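Local coordinates for protein acyl-CoA dehydrogenase FadE3 (Mycobacterium smegmatis, PDB 4IV6) that belongs to the acyl-CoA dehydrogenase family of flavoproteins and binds dihydroflavine-adenine dinucleotide in a tetramer of identical chains, at residues 133-136 with 137-140; 374-377 with 378-381. All coordinates share one frame; numbering follows the deposited sequence.

Contact 1 (133-136 with 137-140); sequences SDLQ and AMRT. With FDA (dihydroflavine-adenine dinucleotide), chain D.
Two backbone bonds fasten D134 and L135 to A137 and M138, closing two overlapping four-residue beta turns, D134-A137 and L135-M138. The N-H of A137 reaches the carbonyl oxygen of D134 (N to O 3.2 Å), and that of M138 reaches the oxygen of L135 (N to O 3.0 Å). D134 itself is the centre of an inverse gamma turn, closed by a weak bond from the N of L135 to the O of S133. K172 NZ bonds the carbonyl oxygens of Q136 and M138.

Van der Waals contact follows the same path. With CG of M138 lodged between its own N and carbonyl carbon (chi1 67°) and a further bend at chi3, the side chain curls around L135 O, CG at 3.1 Å and CE at 3.2 Å being the near atoms. The apolar pair here is M138 CE with L135 CB, 4.0 Å apart. The D134 carboxylate comes alongside the methyl of A137, OD2 to CB 3.6 Å.

Among the polar side chains, D134 OD2 accepts a hydrogen bond from the backbone N of F274 of the second subunit. Within this loop, S133 meets the ligand: its hydroxyl OG donates to O1A of the dihydroflavine-adenine dinucleotide at 2.6 Å, and its backbone N adds a weak bond to the same oxygen.

Two neutral donors on O1A would be expected to stabilise the negative charge on that phosphate, while the neighbouring D134 commits its carboxylate to a subunit interface, so that cofactor site and tetramer contact adjoin on one loop.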
ATOM      1  N   SER B 133     -13.361  -9.362  21.100  1.00 14.96           N
ATOM      2  CA  SER B 133     -14.243  -9.279  19.930  1.00 15.42           C
ATOM      3  C   SER B 133     -15.512 -10.092  20.115  1.00 15.85           C
ATOM      4  O   SER B 133     -16.604  -9.608  19.825  1.00 16.35           O
ATOM      5  CB  SER B 133     -13.526  -9.754  18.647  1.00 15.97           C
ATOM      6  OG  SER B 133     -12.300  -9.070  18.452  1.00 15.32           O
ATOM      7  N   ASP B 134     -15.357 -11.357  20.523  1.00 15.71           N
ATOM      8  CA  ASP B 134     -16.460 -12.270  20.724  1.00 16.10           C
ATOM      9  C   ASP B 134     -17.041 -12.071  22.101  1.00 15.70           C
ATOM     10  O   ASP B 134     -16.850 -12.895  23.014  1.00 15.74           O
ATOM     11  CB  ASP B 134     -15.959 -13.715  20.573  1.00 16.42           C
ATOM     12  CG  ASP B 134     -17.074 -14.721  20.553  1.00 17.31           C
ATOM     13  OD1 ASP B 134     -18.254 -14.313  20.698  1.00 17.92           O
ATOM     14  OD2 ASP B 134     -16.757 -15.935  20.406  1.00 17.15           O
ATOM     15  N   LEU B 135     -17.746 -10.970  22.268  1.00 15.96           N
ATOM     16  CA  LEU B 135     -18.302 -10.621  23.576  1.00 16.20           C
ATOM     17  C   LEU B 135     -19.463 -11.531  24.007  1.00 16.70           C
ATOM     18  O   LEU B 135     -19.713 -11.703  25.221  1.00 16.00           O
ATOM     19  CB  LEU B 135     -18.728  -9.168  23.576  1.00 16.28           C
ATOM     20  CG  LEU B 135     -17.562  -8.173  23.574  1.00 16.24           C
ATOM     21  CD1 LEU B 135     -18.149  -6.780  23.459  1.00 17.35           C
ATOM     22  CD2 LEU B 135     -16.649  -8.282  24.808  1.00 16.07           C
ATOM     23  N   GLN B 136     -20.159 -12.123  23.033  1.00 17.19           N
ATOM     24  CA  GLN B 136     -21.238 -13.061  23.351  1.00 18.68           C
ATOM     25  C   GLN B 136     -20.718 -14.250  24.139  1.00 18.40           C
ATOM     26  O   GLN B 136     -21.461 -14.858  24.901  1.00 18.52           O
ATOM     27  CB  GLN B 136     -21.934 -13.575  22.067  1.00 21.07           C
ATOM     28  CG  GLN B 136     -23.103 -14.509  22.332  1.00 23.42           C
ATOM     29  CD  GLN B 136     -24.169 -13.820  23.178  1.00 25.24           C
ATOM     30  OE1 GLN B 136     -24.713 -12.802  22.757  1.00 28.02           O
ATOM     31  NE2 GLN B 136     -24.438 -14.333  24.385  1.00 25.99           N
ATOM     32  N   ALA B 137     -19.439 -14.580  23.958  1.00 17.60           N
ATOM     33  CA  ALA B 137     -18.832 -15.692  24.670  1.00 17.61           C
ATOM     34  C   ALA B 137     -18.333 -15.321  26.067  1.00 16.81           C
ATOM     35  O   ALA B 137     -17.724 -16.157  26.722  1.00 16.54           O
ATOM     36  CB  ALA B 137     -17.688 -16.271  23.862  1.00 17.43           C
ATOM     37  N   MET B 138     -18.595 -14.097  26.535  1.00 16.64           N
ATOM     38  CA  MET B 138     -18.066 -13.639  27.808  1.00 16.15           C
ATOM     39  C   MET B 138     -18.520 -14.545  28.959  1.00 16.72           C
ATOM     40  O   MET B 138     -19.595 -15.158  28.906  1.00 17.24           O
ATOM     41  CB  MET B 138     -18.466 -12.199  28.095  1.00 16.63           C
ATOM     42  CG  MET B 138     -19.969 -11.962  28.348  1.00 17.60           C
ATOM     43  SD  MET B 138     -20.330 -10.263  28.869  1.00 18.58           S
ATOM     44  CE  MET B 138     -19.921  -9.351  27.396  1.00 18.51           C
ATOM     45  N   ARG B 139     -17.690 -14.612  29.982  1.00 16.56           N
ATOM     46  CA  ARG B 139     -17.911 -15.508  31.115  1.00 17.39           C
ATOM     47  C   ARG B 139     -18.398 -14.749  32.355  1.00 16.26           C
ATOM     48  O   ARG B 139     -18.918 -15.360  33.301  1.00 15.67           O
ATOM     49  CB  ARG B 139     -16.618 -16.277  31.381  1.00 19.42           C
ATOM     50  CG  ARG B 139     -16.221 -17.181  30.207  1.00 22.53           C
ATOM     51  CD  ARG B 139     -14.879 -17.841  30.455  1.00 26.22           C
ATOM     52  NE  ARG B 139     -14.904 -18.662  31.668  1.00 31.87           N
ATOM     53  CZ  ARG B 139     -13.849 -19.284  32.198  1.00 37.63           C
ATOM     54  NH1 ARG B 139     -12.637 -19.203  31.628  1.00 38.82           N
ATOM     55  NH2 ARG B 139     -14.015 -20.012  33.303  1.00 40.25           N
ATOM     56  N   THR B 140     -18.280 -13.420  32.355  1.00 14.68           N
ATOM     57  CA  THR B 140     -18.712 -12.665  33.517  1.00 14.29           C
ATOM     58  C   THR B 140     -20.228 -12.688  33.610  1.00 14.76           C
ATOM     59  O   THR B 140     -20.944 -12.278  32.680  1.00 14.38           O
ATOM     60  CB  THR B 140     -18.160 -11.234  33.517  1.00 13.94           C
ATOM     61  OG1 THR B 140     -16.708 -11.235  33.421  1.00 13.75           O
ATOM     62  CG2 THR B 140     -18.571 -10.520  34.782  1.00 14.02           C
TER
HETATM   63  PA  FDA D 401      -9.315 -11.103  19.564  1.00 14.23           P
HETATM   64  O1A FDA D 401     -10.810 -10.900  19.538  1.00 15.33           O
HETATM   65  O2A FDA D 401      -8.718 -12.284  20.277  1.00 14.80           O
HETATM   66  O5B FDA D 401      -8.798 -11.087  18.048  1.00 14.37           O
HETATM   67  C5B FDA D 401      -7.450 -11.454  17.672  1.00 13.47           C
HETATM   68  C4B FDA D 401      -7.279 -11.237  16.158  1.00 13.23           C
HETATM   69  O4B FDA D 401      -8.298 -11.929  15.411  1.00 12.66           O
HETATM   70  C3B FDA D 401      -7.434  -9.783  15.766  1.00 12.76           C
HETATM   71  O3B FDA D 401      -6.658  -9.531  14.574  1.00 12.39           O
HETATM   72  C2B FDA D 401      -8.920  -9.684  15.496  1.00 12.90           C
HETATM   73  O2B FDA D 401      -9.299  -8.599  14.654  1.00 12.76           O
HETATM   74  C1B FDA D 401      -9.144 -10.988  14.770  1.00 12.61           C
HETATM   75  N9A FDA D 401     -10.559 -11.450  14.803  1.00 13.42           N
HETATM   76  C8A FDA D 401     -11.205 -11.929  15.890  1.00 12.79           C
HETATM   77  N7A FDA D 401     -12.457 -12.302  15.561  1.00 13.20           N
HETATM   78  C5A FDA D 401     -12.609 -12.043  14.240  1.00 13.13           C
HETATM   79  C6A FDA D 401     -13.669 -12.184  13.255  1.00 13.43           C
HETATM   80  N6A FDA D 401     -14.847 -12.688  13.630  1.00 14.22           N
HETATM   81  N1A FDA D 401     -13.463 -11.802  11.975  1.00 13.64           N
HETATM   82  C2A FDA D 401     -12.268 -11.326  11.590  1.00 13.53           C
HETATM   83  N3A FDA D 401     -11.233 -11.157  12.443  1.00 12.71           N
HETATM   84  C4A FDA D 401     -11.349 -11.509  13.739  1.00 12.82           C
HETATM   85  N1  FDA D 401     -11.445  -3.048  26.472  1.00 15.09           N
HETATM   86  C2  FDA D 401     -12.358  -2.606  27.333  1.00 14.85           C
HETATM   87  O2  FDA D 401     -13.400  -3.268  27.499  1.00 14.29           O
HETATM   88  N3  FDA D 401     -12.191  -1.468  28.030  1.00 15.31           N
HETATM   89  C4  FDA D 401     -11.110  -0.692  27.944  1.00 15.19           C
HETATM   90  O4  FDA D 401     -10.993   0.350  28.644  1.00 14.92           O
HETATM   91  C4X FDA D 401     -10.061  -1.098  26.988  1.00 14.68           C
HETATM   92  N5  FDA D 401      -8.906  -0.418  26.827  1.00 14.90           N
HETATM   93  C5X FDA D 401      -7.831  -1.046  26.286  1.00 13.83           C
HETATM   94  C6  FDA D 401      -6.533  -0.558  26.474  1.00 13.99           C
HETATM   95  C7  FDA D 401      -5.429  -1.178  25.889  1.00 14.41           C
HETATM   96  C7M FDA D 401      -4.034  -0.661  26.129  1.00 14.88           C
HETATM   97  C8  FDA D 401      -5.619  -2.311  25.072  1.00 14.87           C
HETATM   98  C8M FDA D 401      -4.491  -3.048  24.389  1.00 15.57           C
HETATM   99  C9  FDA D 401      -6.904  -2.799  24.893  1.00 14.53           C
HETATM  100  C9A FDA D 401      -8.012  -2.192  25.505  1.00 14.02           C
HETATM  101  N10 FDA D 401      -9.298  -2.745  25.326  1.00 14.95           N
HETATM  102  C10 FDA D 401     -10.286  -2.367  26.262  1.00 14.81           C
HETATM  103  C1' FDA D 401      -9.365  -4.124  24.828  1.00 15.16           C
HETATM  104  C2' FDA D 401      -9.607  -4.053  23.336  1.00 17.03           C
HETATM  105  O2' FDA D 401     -10.905  -3.532  23.047  1.00 16.09           O
HETATM  106  C3' FDA D 401      -9.435  -5.457  22.755  1.00 18.50           C
HETATM  107  O3' FDA D 401      -8.039  -5.733  22.691  1.00 21.52           O
HETATM  108  C4' FDA D 401     -10.028  -5.615  21.375  1.00 19.76           C
HETATM  109  O4' FDA D 401     -11.439  -5.796  21.579  1.00 21.66           O
HETATM  110  C5' FDA D 401      -9.498  -6.872  20.660  1.00 19.48           C
HETATM  111  O5' FDA D 401      -9.635  -7.971  21.532  1.00 18.68           O
HETATM  112  P   FDA D 401      -8.671  -9.227  21.593  1.00 18.24           P
HETATM  113  O1P FDA D 401      -9.403 -10.176  22.520  1.00 17.93           O
HETATM  114  O2P FDA D 401      -7.296  -8.779  21.951  1.00 21.26           O
HETATM  115  O3P FDA D 401      -8.663  -9.728  20.059  1.00 16.43           O

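Contact 2 (374-377 with 378-381); sequences NVIA and KQLV
From N374 to V381 the chain runs as regular alpha helix, four successive i to i+4 bonds joining the two halves, from 2.8 Å for L380 N to I376 O up to 3.3 Å for K378 N to N374 O.

V375 and Q379, one turn apart, lie side by side and point the same way. The CG1 methyl of V375 rests against the amide end of Q379, 3.5 Å from NE2, and Q379 is extended beyond CG. Because CG of Q379 sits beside its backbone N and opposite the carbonyl carbon (chi1 -71°), the chain is directed back along the helix over V375, with CG 3.3 Å from the V375 carbonyl oxygen. Its OE1 also approaches CG1 of I376, at 4.0 Å.

On another flank I376 and L380 form a second aligned pair, CG2 of I376 meeting CD1 of L380 at 3.9 Å. Both side chains are buried: I376 packs on M321 and L324 of helix 316-340, L380 on M317, and across the interface they meet A289 and L288 of the third subunit. A377 turns its small methyl to G285 of that subunit.

N374 touches dihydroflavine-adenine dinucleotide. The helix therefore divides its labour: a polar residue faces the cofactor near one end, and aliphatic I376, A377 and L380 join two subunits. The helix's own i to i+4 bonds satisfy the N-H groups from K378 to V381, so the side chains of I376 and L380 can pack against helix 316-340 and, with A377, against the third subunit.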
ATOM      1  N   ASN B 374     -15.692  -5.494   9.235  1.00 14.14           N
ATOM      2  CA  ASN B 374     -16.872  -6.378   9.194  1.00 14.50           C
ATOM      3  C   ASN B 374     -18.145  -5.586   9.452  1.00 14.35           C
ATOM      4  O   ASN B 374     -19.171  -5.799   8.802  1.00 14.23           O
ATOM      5  CB  ASN B 374     -16.822  -7.503  10.254  1.00 15.10           C
ATOM      6  CG  ASN B 374     -15.757  -8.548   9.986  1.00 15.75           C
ATOM      7  OD1 ASN B 374     -15.239  -8.731   8.844  1.00 15.48           O
ATOM      8  ND2 ASN B 374     -15.425  -9.272  11.050  1.00 16.07           N
ATOM      9  N   VAL B 375     -18.081  -4.693  10.433  1.00 14.27           N
ATOM     10  CA  VAL B 375     -19.256  -3.935  10.862  1.00 14.61           C
ATOM     11  C   VAL B 375     -19.657  -2.977   9.749  1.00 14.07           C
ATOM     12  O   VAL B 375     -20.829  -2.855   9.408  1.00 13.88           O
ATOM     13  CB  VAL B 375     -18.954  -3.163  12.167  1.00 15.23           C
ATOM     14  CG1 VAL B 375     -19.993  -2.076  12.434  1.00 15.84           C
ATOM     15  CG2 VAL B 375     -18.912  -4.110  13.369  1.00 15.86           C
ATOM     16  N   ILE B 376     -18.655  -2.342   9.146  1.00 13.61           N
ATOM     17  CA  ILE B 376     -18.867  -1.392   8.049  1.00 13.37           C
ATOM     18  C   ILE B 376     -19.466  -2.077   6.813  1.00 13.66           C
ATOM     19  O   ILE B 376     -20.401  -1.535   6.195  1.00 13.87           O
ATOM     20  CB  ILE B 376     -17.557  -0.645   7.721  1.00 12.92           C
ATOM     21  CG1 ILE B 376     -17.228   0.363   8.851  1.00 12.66           C
ATOM     22  CG2 ILE B 376     -17.655   0.121   6.405  1.00 12.87           C
ATOM     23  CD1 ILE B 376     -15.814   0.840   8.818  1.00 12.37           C
ATOM     24  N   ALA B 377     -18.985  -3.283   6.475  1.00 13.68           N
ATOM     25  CA  ALA B 377     -19.533  -3.996   5.305  1.00 14.08           C
ATOM     26  C   ALA B 377     -21.029  -4.275   5.468  1.00 14.34           C
ATOM     27  O   ALA B 377     -21.817  -4.073   4.562  1.00 13.82           O
ATOM     28  CB  ALA B 377     -18.772  -5.287   5.044  1.00 14.29           C
ATOM     29  N   LYS B 378     -21.400  -4.718   6.659  1.00 15.16           N
ATOM     30  CA  LYS B 378     -22.773  -5.044   6.969  1.00 16.50           C
ATOM     31  C   LYS B 378     -23.649  -3.785   6.935  1.00 15.66           C
ATOM     32  O   LYS B 378     -24.776  -3.813   6.400  1.00 15.45           O
ATOM     33  CB  LYS B 378     -22.817  -5.713   8.346  1.00 18.48           C
ATOM     34  CG  LYS B 378     -24.160  -6.251   8.765  1.00 22.28           C
ATOM     35  CD  LYS B 378     -23.997  -7.075  10.047  1.00 25.07           C
ATOM     36  CE  LYS B 378     -25.233  -6.960  10.931  1.00 28.33           C
ATOM     37  NZ  LYS B 378     -26.359  -7.742  10.367  1.00 29.39           N
ATOM     38  N   GLN B 379     -23.117  -2.683   7.481  1.00 15.07           N
ATOM     39  CA  GLN B 379     -23.793  -1.388   7.472  1.00 14.94           C
ATOM     40  C   GLN B 379     -23.963  -0.861   6.049  1.00 14.45           C
ATOM     41  O   GLN B 379     -25.032  -0.370   5.680  1.00 14.11           O
ATOM     42  CB  GLN B 379     -23.050  -0.355   8.352  1.00 15.22           C
ATOM     43  CG  GLN B 379     -23.164  -0.616   9.859  1.00 15.80           C
ATOM     44  CD  GLN B 379     -22.109   0.136  10.680  1.00 16.08           C
ATOM     45  OE1 GLN B 379     -21.022   0.468  10.180  1.00 15.86           O
ATOM     46  NE2 GLN B 379     -22.417   0.383  11.952  1.00 16.26           N
ATOM     47  N   LEU B 380     -22.928  -0.983   5.222  1.00 13.91           N
ATOM     48  CA  LEU B 380     -23.056  -0.566   3.838  1.00 13.85           C
ATOM     49  C   LEU B 380     -24.187  -1.284   3.124  1.00 14.34           C
ATOM     50  O   LEU B 380     -24.933  -0.670   2.372  1.00 14.56           O
ATOM     51  CB  LEU B 380     -21.754  -0.771   3.060  1.00 13.57           C
ATOM     52  CG  LEU B 380     -20.679   0.251   3.369  1.00 13.30           C
ATOM     53  CD1 LEU B 380     -19.333  -0.265   2.925  1.00 13.20           C
ATOM     54  CD2 LEU B 380     -20.982   1.603   2.707  1.00 13.48           C
ATOM     55  N   VAL B 381     -24.320  -2.578   3.375  1.00 14.84           N
ATOM     56  CA  VAL B 381     -25.393  -3.371   2.780  1.00 15.51           C
ATOM     57  C   VAL B 381     -26.779  -2.981   3.343  1.00 16.13           C
ATOM     58  O   VAL B 381     -27.750  -2.846   2.587  1.00 16.15           O
ATOM     59  CB  VAL B 381     -25.087  -4.878   2.920  1.00 15.41           C
ATOM     60  CG1 VAL B 381     -26.345  -5.740   2.657  1.00 15.93           C
ATOM     61  CG2 VAL B 381     -23.942  -5.241   1.977  1.00 15.33           C
TER

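In the fold
Along the chain, strand 122-125 leads into contact 1, whose tight turns precede strand 141-145 in the middle domain. The beta region and then the long helices of the C-terminal domain follow before contact 2 closes successive turns of helix 369-383, near the C terminus. The two contacts are in series, neither enclosing nor crossing the other, and their centres lie 21 Å apart, with nearest atoms about 8 Å apart and no touch. The dihydroflavine-adenine dinucleotide pocket connects them, since S133 and N374 both belong to it. Contact 1 ties the middle domain to the second subunit, whereas contact 2 joins helix 369-383 to helix 316-340 and the third subunit.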